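Local structure of globin (Chloroflexus aurantiacus, 5D1V) at residues 15-20 against 47-52; 30-35 against 89-94. The protein binds heme and, as a truncated hemoglobin of group II, probably carries or otherwise handles oxygen at the heme iron. All blocks are in the same frame, centred on the assembly; numbering follows the deposited sequence.

Interaction 1. Residues 15-20 against 47-52; sequences TFRRIV and HQRLFL. With HEM (protoporphyrin IX containing Fe), chain C.
On the distal side of the heme pocket of this truncated globin, Val20, Phe16 and Arg17 of helix 13-28 meet Arg49, Leu52 and Gln48 of helix 42-55. The two segment axes approach to 9.6 Å, with 134° between their N-to-C directions. Apolar groups fill the inner part: CD1 of Phe16 lies 3.7 Å from CB of Leu52, approaching obliquely to the ring, and CG2 of Val20 sits 3.7 Å from CA of Arg49 while also touching CD1 of Leu52. Val20 CG1 lies 3.9 Å from OE1 of Gln48, a buried oxygen with no polar partner in the model. Such a helix pair belongs to the two-over-two sandwich of truncated globins, and the heme-facing side of helix 42-55 reaches the cofactor directly: CB of Phe51 is 3.4 Å from the heme methyl CMA. A water bound to the iron at 2.2 Å lies near Gln48 NE2. Toward the exposed side, the guanidinium groups of Arg17 and Arg49 stack, centres 3.8 Å apart and planes 18° from parallel. The extended start of Arg49, CG anti to the backbone N, sets CD 3.5 Å from CG of Arg17; the bend at chi3 (43°) then turns the guanidinium flat against that of Arg17. The like charges are probably eased by Glu13, which forms a salt bridge with Arg17 NH2 and a long, weak ion pair with Arg49.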
loop_
_atom_site.group_PDB
_atom_site.type_symbol
_atom_site.label_atom_id
_atom_site.label_comp_id
_atom_site.label_asym_id
_atom_site.label_seq_id
_atom_site.Cartn_x
_atom_site.Cartn_y
_atom_site.Cartn_z
ATOM N N THR A 15 17.898 1.230 -14.495
ATOM C CA THR A 15 16.658 1.348 -13.722
ATOM C C THR A 15 16.689 0.417 -12.522
ATOM O O THR A 15 16.299 0.788 -11.424
ATOM C CB THR A 15 15.462 1.068 -14.614
ATOM O OG1 THR A 15 15.490 2.004 -15.706
ATOM C CG2 THR A 15 14.155 1.237 -13.865
ATOM N N PHE A 16 17.183 -0.797 -12.714
ATOM C CA PHE A 16 17.278 -1.733 -11.590
ATOM C C PHE A 16 18.250 -1.235 -10.517
ATOM O O PHE A 16 18.044 -1.481 -9.318
ATOM C CB PHE A 16 17.661 -3.107 -12.114
ATOM C CG PHE A 16 16.503 -3.807 -12.783
ATOM C CD1 PHE A 16 15.544 -4.456 -12.035
ATOM C CD2 PHE A 16 16.355 -3.748 -14.143
ATOM C CE1 PHE A 16 14.458 -5.061 -12.654
ATOM C CE2 PHE A 16 15.279 -4.338 -14.764
ATOM C CZ PHE A 16 14.333 -4.994 -14.025
ATOM N N ARG A 17 19.271 -0.492 -10.932
ATOM C CA ARG A 17 20.219 0.061 -9.961
ATOM C C ARG A 17 19.470 1.071 -9.086
ATOM O O ARG A 17 19.608 1.049 -7.847
ATOM C CB ARG A 17 21.422 0.709 -10.647
ATOM C CG ARG A 17 22.460 -0.284 -11.144
ATOM C CD ARG A 17 23.689 0.439 -11.680
ATOM N NE ARG A 17 24.657 -0.462 -12.316
ATOM C CZ ARG A 17 25.607 -1.127 -11.669
ATOM N NH1 ARG A 17 25.736 -0.993 -10.359
ATOM N NH2 ARG A 17 26.438 -1.933 -12.331
ATOM N N ARG A 18 18.647 1.911 -9.719
ATOM C CA ARG A 18 17.851 2.909 -8.977
ATOM C C ARG A 18 16.875 2.212 -8.002
ATOM O O ARG A 18 16.753 2.621 -6.838
ATOM C CB ARG A 18 17.059 3.838 -9.911
ATOM C CG ARG A 18 17.929 4.675 -10.856
ATOM C CD ARG A 18 17.185 5.893 -11.413
ATOM N NE ARG A 18 15.961 5.533 -12.119
ATOM C CZ ARG A 18 15.915 5.123 -13.376
ATOM N NH1 ARG A 18 17.028 5.011 -14.091
ATOM N NH2 ARG A 18 14.749 4.828 -13.924
ATOM N N ILE A 19 16.184 1.185 -8.490
ATOM C CA ILE A 19 15.225 0.439 -7.684
ATOM C C ILE A 19 15.920 -0.116 -6.444
ATOM O O ILE A 19 15.446 0.064 -5.336
ATOM C CB ILE A 19 14.580 -0.696 -8.504
ATOM C CG1 ILE A 19 13.636 -0.131 -9.570
ATOM C CG2 ILE A 19 13.784 -1.611 -7.614
ATOM C CD1 ILE A 19 13.152 -1.175 -10.583
ATOM N N VAL A 20 17.036 -0.807 -6.641
ATOM C CA VAL A 20 17.676 -1.548 -5.544
ATOM C C VAL A 20 18.327 -0.573 -4.566
ATOM O O VAL A 20 18.299 -0.818 -3.365
ATOM C CB VAL A 20 18.698 -2.574 -6.082
ATOM C CG1 VAL A 20 19.475 -3.203 -4.954
ATOM C CG2 VAL A 20 17.991 -3.648 -6.891
ATOM N N HIS A 47 23.580 -9.105 -5.599
ATOM C CA HIS A 47 22.911 -10.351 -5.959
ATOM C C HIS A 47 21.445 -10.079 -6.204
ATOM O O HIS A 47 20.870 -10.598 -7.168
ATOM C CB HIS A 47 23.085 -11.424 -4.868
ATOM C CG HIS A 47 24.489 -11.915 -4.753
ATOM N ND1 HIS A 47 25.006 -12.448 -3.590
ATOM C CD2 HIS A 47 25.494 -11.939 -5.658
ATOM C CE1 HIS A 47 26.267 -12.776 -3.789
ATOM N NE2 HIS A 47 26.587 -12.483 -5.036
ATOM N N GLN A 48 20.827 -9.249 -5.369
ATOM C CA GLN A 48 19.417 -8.985 -5.579
ATOM C C GLN A 48 19.195 -8.220 -6.898
ATOM O O GLN A 48 18.266 -8.538 -7.654
ATOM C CB GLN A 48 18.821 -8.200 -4.435
ATOM C CG GLN A 48 17.291 -8.162 -4.566
ATOM C CD GLN A 48 16.669 -7.158 -3.679
ATOM O OE1 GLN A 48 17.082 -6.002 -3.664
ATOM N NE2 GLN A 48 15.661 -7.581 -2.921
ATOM N N ARG A 49 20.012 -7.200 -7.163
ATOM C CA ARG A 49 19.923 -6.461 -8.426
ATOM C C ARG A 49 20.051 -7.402 -9.625
ATOM O O ARG A 49 19.220 -7.346 -10.534
ATOM C CB ARG A 49 20.979 -5.363 -8.529
ATOM C CG ARG A 49 20.879 -4.567 -9.845
ATOM C CD ARG A 49 21.900 -3.476 -9.953
ATOM N NE ARG A 49 23.227 -3.906 -9.508
ATOM C CZ ARG A 49 24.183 -4.391 -10.291
ATOM N NH1 ARG A 49 24.016 -4.505 -11.612
ATOM N NH2 ARG A 49 25.329 -4.749 -9.741
ATOM N N LEU A 50 21.062 -8.281 -9.614
ATOM C CA LEU A 50 21.283 -9.172 -10.746
ATOM C C LEU A 50 20.103 -10.131 -10.921
ATOM O O LEU A 50 19.696 -10.426 -12.050
ATOM C CB LEU A 50 22.569 -9.957 -10.576
ATOM C CG LEU A 50 23.825 -9.069 -10.538
ATOM C CD1 LEU A 50 25.059 -9.922 -10.271
ATOM C CD2 LEU A 50 24.021 -8.247 -11.800
ATOM N N PHE A 51 19.537 -10.594 -9.813
ATOM C CA PHE A 51 18.374 -11.454 -9.890
ATOM C C PHE A 51 17.213 -10.743 -10.575
ATOM O O PHE A 51 16.597 -11.292 -11.484
ATOM C CB PHE A 51 17.887 -11.925 -8.523
ATOM C CG PHE A 51 16.548 -12.590 -8.614
ATOM C CD1 PHE A 51 16.417 -13.829 -9.229
ATOM C CD2 PHE A 51 15.396 -11.924 -8.215
ATOM C CE1 PHE A 51 15.170 -14.427 -9.376
ATOM C CE2 PHE A 51 14.147 -12.496 -8.359
ATOM C CZ PHE A 51 14.025 -13.763 -8.948
ATOM N N LEU A 52 16.898 -9.531 -10.121
ATOM C CA LEU A 52 15.781 -8.810 -10.702
ATOM C C LEU A 52 16.015 -8.584 -12.192
ATOM O O LEU A 52 15.110 -8.770 -13.021
ATOM C CB LEU A 52 15.561 -7.481 -9.987
ATOM C CG LEU A 52 15.137 -7.638 -8.520
ATOM C CD1 LEU A 52 15.167 -6.276 -7.805
ATOM C CD2 LEU A 52 13.766 -8.290 -8.398
HETATM C CHA HEM C . 18.399 -12.269 -0.244
HETATM C CHB HEM C . 14.883 -11.651 -3.538
HETATM C CHC HEM C . 11.595 -11.478 0.062
HETATM C CHD HEM C . 15.269 -10.930 3.181
HETATM C C1A HEM C . 17.737 -12.169 -1.440
HETATM C C2A HEM C . 18.313 -12.391 -2.756
HETATM C C3A HEM C . 17.338 -12.230 -3.661
HETATM C C4A HEM C . 16.107 -11.901 -2.944
HETATM C CMA HEM C . 17.373 -12.329 -5.217
HETATM C CAA HEM C . 19.791 -12.766 -3.005
HETATM C CBA HEM C . 19.817 -14.276 -3.294
HETATM C CGA HEM C . 21.265 -14.730 -3.359
HETATM O O1A HEM C . 21.955 -14.734 -2.312
HETATM O O2A HEM C . 21.735 -15.105 -4.453
HETATM C C1B HEM C . 13.680 -11.567 -2.852
HETATM C C2B HEM C . 12.360 -11.484 -3.437
HETATM C C3B HEM C . 11.470 -11.456 -2.419
HETATM C C4B HEM C . 12.187 -11.485 -1.186
HETATM C CMB HEM C . 12.080 -11.445 -4.959
HETATM C CAB HEM C . 9.929 -11.359 -2.418
HETATM C CBB HEM C . 9.310 -10.971 -3.533
HETATM C C1C HEM C . 12.287 -11.287 1.233
HETATM C C2C HEM C . 11.713 -11.065 2.552
HETATM C C3C HEM C . 12.768 -10.925 3.395
HETATM C C4C HEM C . 14.001 -11.021 2.653
HETATM C CMC HEM C . 10.185 -11.052 2.850
HETATM C CAC HEM C . 12.734 -10.621 4.893
HETATM C CBC HEM C . 11.671 -9.933 5.295
HETATM C C1D HEM C . 16.436 -11.305 2.553
HETATM C C2D HEM C . 17.753 -11.449 3.164
HETATM C C3D HEM C . 18.614 -11.836 2.205
HETATM C C4D HEM C . 17.867 -11.934 0.967
HETATM C CMD HEM C . 18.060 -11.218 4.652
HETATM C CAD HEM C . 20.117 -12.124 2.346
HETATM C CBD HEM C . 20.867 -10.860 1.951
HETATM C CGD HEM C . 22.353 -11.052 2.014
HETATM O O1D HEM C . 23.064 -10.014 2.012
HETATM O O2D HEM C . 22.818 -12.222 2.083
HETATM N NA HEM C . 16.385 -11.889 -1.598
HETATM N NB HEM C . 13.536 -11.572 -1.480
HETATM N NC HEM C . 13.664 -11.284 1.351
HETATM N ND HEM C . 16.560 -11.613 1.224
HETATM FE FE HEM C . 15.031 -11.550 -0.102
HETATM O O HOH W 1 15.412 -9.434 -0.312
#

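Interaction 2. Residues 30-35 against 89-94; sequences DPRLRH and LEHMLA
Asp30 meets the imidazole of His91 at its edge, and Leu33 CD1 comes to that ring close to its plane as well, 3.9 Å from CD2. The bond from His91 NE2 to Asp30 OD2 is 2.7 Å long and nearly straight at 163°; the oxygen lies 8° out of the ring plane and is met on its anti side, with carboxylate and ring almost perpendicular. The guanidinium of Arg32 is approached at its edge by two carboxylates. Asp30 OD1 takes NE at 3.1 Å through its syn lone pair, in the guanidinium plane, while NH2 gives a 2.9 Å salt bridge to OE1 of Glu90, which it meets from above the carboxylate plane. A water joins Arg32 NH1 to the same Glu90 oxygen. The arginine chain folds at chi3 (-74°), turning the edge of the guanidinium toward the Asp30 carboxylate. Asp30 OD1 also accepts the backbone N of Arg32 at 2.9 Å, closing an Asx turn, so one oxygen fixes both main chain and side chain of Arg32. Within this salt-bridge network the arginine probably screens the two carboxylates from each other. Glu90 OE2 forms a salt bridge with Arg83 of the second subunit, extending the network to the dimer interface. His91 ND1 is hydrogen-bonded to NE of Arg26, so both ring nitrogens are held, and Leu33 touches the heme. The loop between helix 13-28 and helix 42-55 is thereby held to helix 82-98, whose Ala87 touches the side chains of Asp30, Arg32 and Leu33, while Phe23 of helix 13-28 lies against His91.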
loop_
_atom_site.group_PDB
_atom_site.type_symbol
_atom_site.label_atom_id
_atom_site.label_comp_id
_atom_site.label_asym_id
_atom_site.label_seq_id
_atom_site.Cartn_x
_atom_site.Cartn_y
_atom_site.Cartn_z
ATOM N N ASP A 30 15.098 0.358 8.458
ATOM C CA ASP A 30 13.916 -0.285 9.019
ATOM C C ASP A 30 14.270 -1.391 10.007
ATOM O O ASP A 30 14.671 -2.478 9.592
ATOM C CB ASP A 30 13.069 -0.881 7.899
ATOM C CG ASP A 30 11.721 -1.396 8.393
ATOM O OD1 ASP A 30 11.507 -1.472 9.624
ATOM O OD2 ASP A 30 10.872 -1.733 7.540
ATOM N N PRO A 31 14.072 -1.141 11.310
ATOM C CA PRO A 31 14.424 -2.170 12.302
ATOM C C PRO A 31 13.663 -3.486 12.174
ATOM O O PRO A 31 14.056 -4.483 12.787
ATOM C CB PRO A 31 14.074 -1.497 13.640
ATOM C CG PRO A 31 14.082 -0.057 13.373
ATOM C CD PRO A 31 13.672 0.125 11.951
ATOM N N ARG A 32 12.567 -3.496 11.428
ATOM C CA ARG A 32 11.816 -4.737 11.218
ATOM C C ARG A 32 12.607 -5.727 10.390
ATOM O O ARG A 32 12.380 -6.931 10.491
ATOM C CB ARG A 32 10.486 -4.452 10.528
ATOM C CG ARG A 32 9.569 -3.544 11.308
ATOM C CD ARG A 32 8.308 -3.307 10.530
ATOM N NE ARG A 32 8.524 -2.410 9.400
ATOM C CZ ARG A 32 7.605 -2.119 8.492
ATOM N NH1 ARG A 32 6.406 -2.674 8.551
ATOM N NH2 ARG A 32 7.891 -1.283 7.506
ATOM N N LEU A 33 13.530 -5.213 9.571
ATOM C CA LEU A 33 14.230 -6.028 8.582
ATOM C C LEU A 33 15.724 -6.094 8.774
ATOM O O LEU A 33 16.315 -7.124 8.493
ATOM C CB LEU A 33 13.982 -5.499 7.184
ATOM C CG LEU A 33 12.550 -5.662 6.706
ATOM C CD1 LEU A 33 12.372 -4.957 5.358
ATOM C CD2 LEU A 33 12.137 -7.123 6.621
ATOM N N ARG A 34 16.317 -4.994 9.251
ATOM C CA ARG A 34 17.760 -4.791 9.143
ATOM C C ARG A 34 18.505 -5.962 9.780
ATOM O O ARG A 34 19.486 -6.455 9.223
ATOM C CB ARG A 34 18.191 -3.458 9.781
ATOM C CG ARG A 34 19.718 -3.226 9.797
ATOM C CD ARG A 34 20.263 -3.353 8.384
ATOM N NE ARG A 34 21.717 -3.241 8.243
ATOM C CZ ARG A 34 22.571 -4.262 8.264
ATOM N NH1 ARG A 34 22.151 -5.512 8.456
ATOM N NH2 ARG A 34 23.862 -4.033 8.067
ATOM N N HIS A 35 18.004 -6.433 10.921
ATOM C CA HIS A 35 18.685 -7.459 11.695
ATOM C C HIS A 35 18.845 -8.793 10.960
ATOM O O HIS A 35 19.699 -9.616 11.313
ATOM C CB HIS A 35 17.932 -7.698 12.998
ATOM C CG HIS A 35 16.565 -8.277 12.800
ATOM N ND1 HIS A 35 16.306 -9.622 12.926
ATOM C CD2 HIS A 35 15.388 -7.701 12.462
ATOM C CE1 HIS A 35 15.023 -9.847 12.700
ATOM N NE2 HIS A 35 14.443 -8.697 12.414
ATOM N N LEU A 89 7.562 -5.763 1.264
ATOM C CA LEU A 89 6.690 -5.332 0.167
ATOM C C LEU A 89 6.494 -3.820 0.208
ATOM O O LEU A 89 6.511 -3.166 -0.835
ATOM C CB LEU A 89 5.357 -6.057 0.246
ATOM C CG LEU A 89 4.523 -6.131 -1.008
ATOM C CD1 LEU A 89 5.296 -6.812 -2.136
ATOM C CD2 LEU A 89 3.282 -6.913 -0.661
ATOM N N GLU A 90 6.335 -3.256 1.405
ATOM C CA GLU A 90 6.234 -1.799 1.539
ATOM C C GLU A 90 7.402 -1.112 0.827
ATOM O O GLU A 90 7.222 -0.166 0.034
ATOM C CB GLU A 90 6.209 -1.383 3.016
ATOM C CG GLU A 90 6.224 0.124 3.218
ATOM C CD GLU A 90 6.281 0.560 4.669
ATOM O OE1 GLU A 90 5.934 -0.247 5.562
ATOM O OE2 GLU A 90 6.616 1.741 4.912
ATOM N N HIS A 91 8.608 -1.580 1.121
ATOM C CA HIS A 91 9.779 -0.893 0.623
ATOM C C HIS A 91 10.009 -1.163 -0.849
ATOM O O HIS A 91 10.448 -0.271 -1.566
ATOM C CB HIS A 91 10.995 -1.272 1.454
ATOM C CG HIS A 91 10.859 -0.870 2.886
ATOM N ND1 HIS A 91 10.365 0.358 3.264
ATOM C CD2 HIS A 91 11.145 -1.530 4.031
ATOM C CE1 HIS A 91 10.343 0.434 4.581
ATOM N NE2 HIS A 91 10.809 -0.700 5.068
ATOM N N MET A 92 9.687 -2.367 -1.323
ATOM C CA MET A 92 9.911 -2.634 -2.740
ATOM C C MET A 92 8.868 -1.915 -3.562
ATOM O O MET A 92 9.154 -1.385 -4.644
ATOM C CB MET A 92 9.884 -4.128 -3.084
ATOM C CG MET A 92 10.246 -4.386 -4.582
ATOM S SD MET A 92 11.930 -3.843 -5.027
ATOM C CE MET A 92 12.921 -5.098 -4.251
ATOM N N LEU A 93 7.632 -1.885 -3.095
ATOM C CA LEU A 93 6.657 -1.125 -3.859
ATOM C C LEU A 93 7.018 0.363 -3.900
ATOM O O LEU A 93 6.863 1.016 -4.936
ATOM C CB LEU A 93 5.260 -1.342 -3.285
ATOM C CG LEU A 93 4.833 -2.800 -3.415
ATOM C CD1 LEU A 93 3.385 -2.956 -2.944
ATOM C CD2 LEU A 93 5.001 -3.361 -4.810
ATOM N N ALA A 94 7.493 0.911 -2.787
ATOM C CA ALA A 94 7.912 2.309 -2.777
ATOM C C ALA A 94 9.065 2.522 -3.744
ATOM O O ALA A 94 9.115 3.533 -4.452
ATOM C CB ALA A 94 8.303 2.743 -1.369
HETATM O O HOH W 2 4.654 -2.639 6.241
#

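In the fold
The segments alternate along the chain, 15-20, 30-35, 47-52 and 89-94, so the two contacts cross along the chain, within one globin fold. Their centres are about 15 Å apart. Interaction 1 pairs helix 13-28 with helix 42-55, and interaction 2 ties the loop connecting those helices to helix 82-98. They also touch directly: CG2 of Ile19 is 3.9 Å from SD of Met92, and NE2 of Gln48 is 3.9 Å from CE of Met92. Both reach the heme, through His47, Gln48 and Phe51 in the first and Leu33 in the second. Together they show three helices and a loop converging on the cofactor, with interaction 2 also reaching the second subunit.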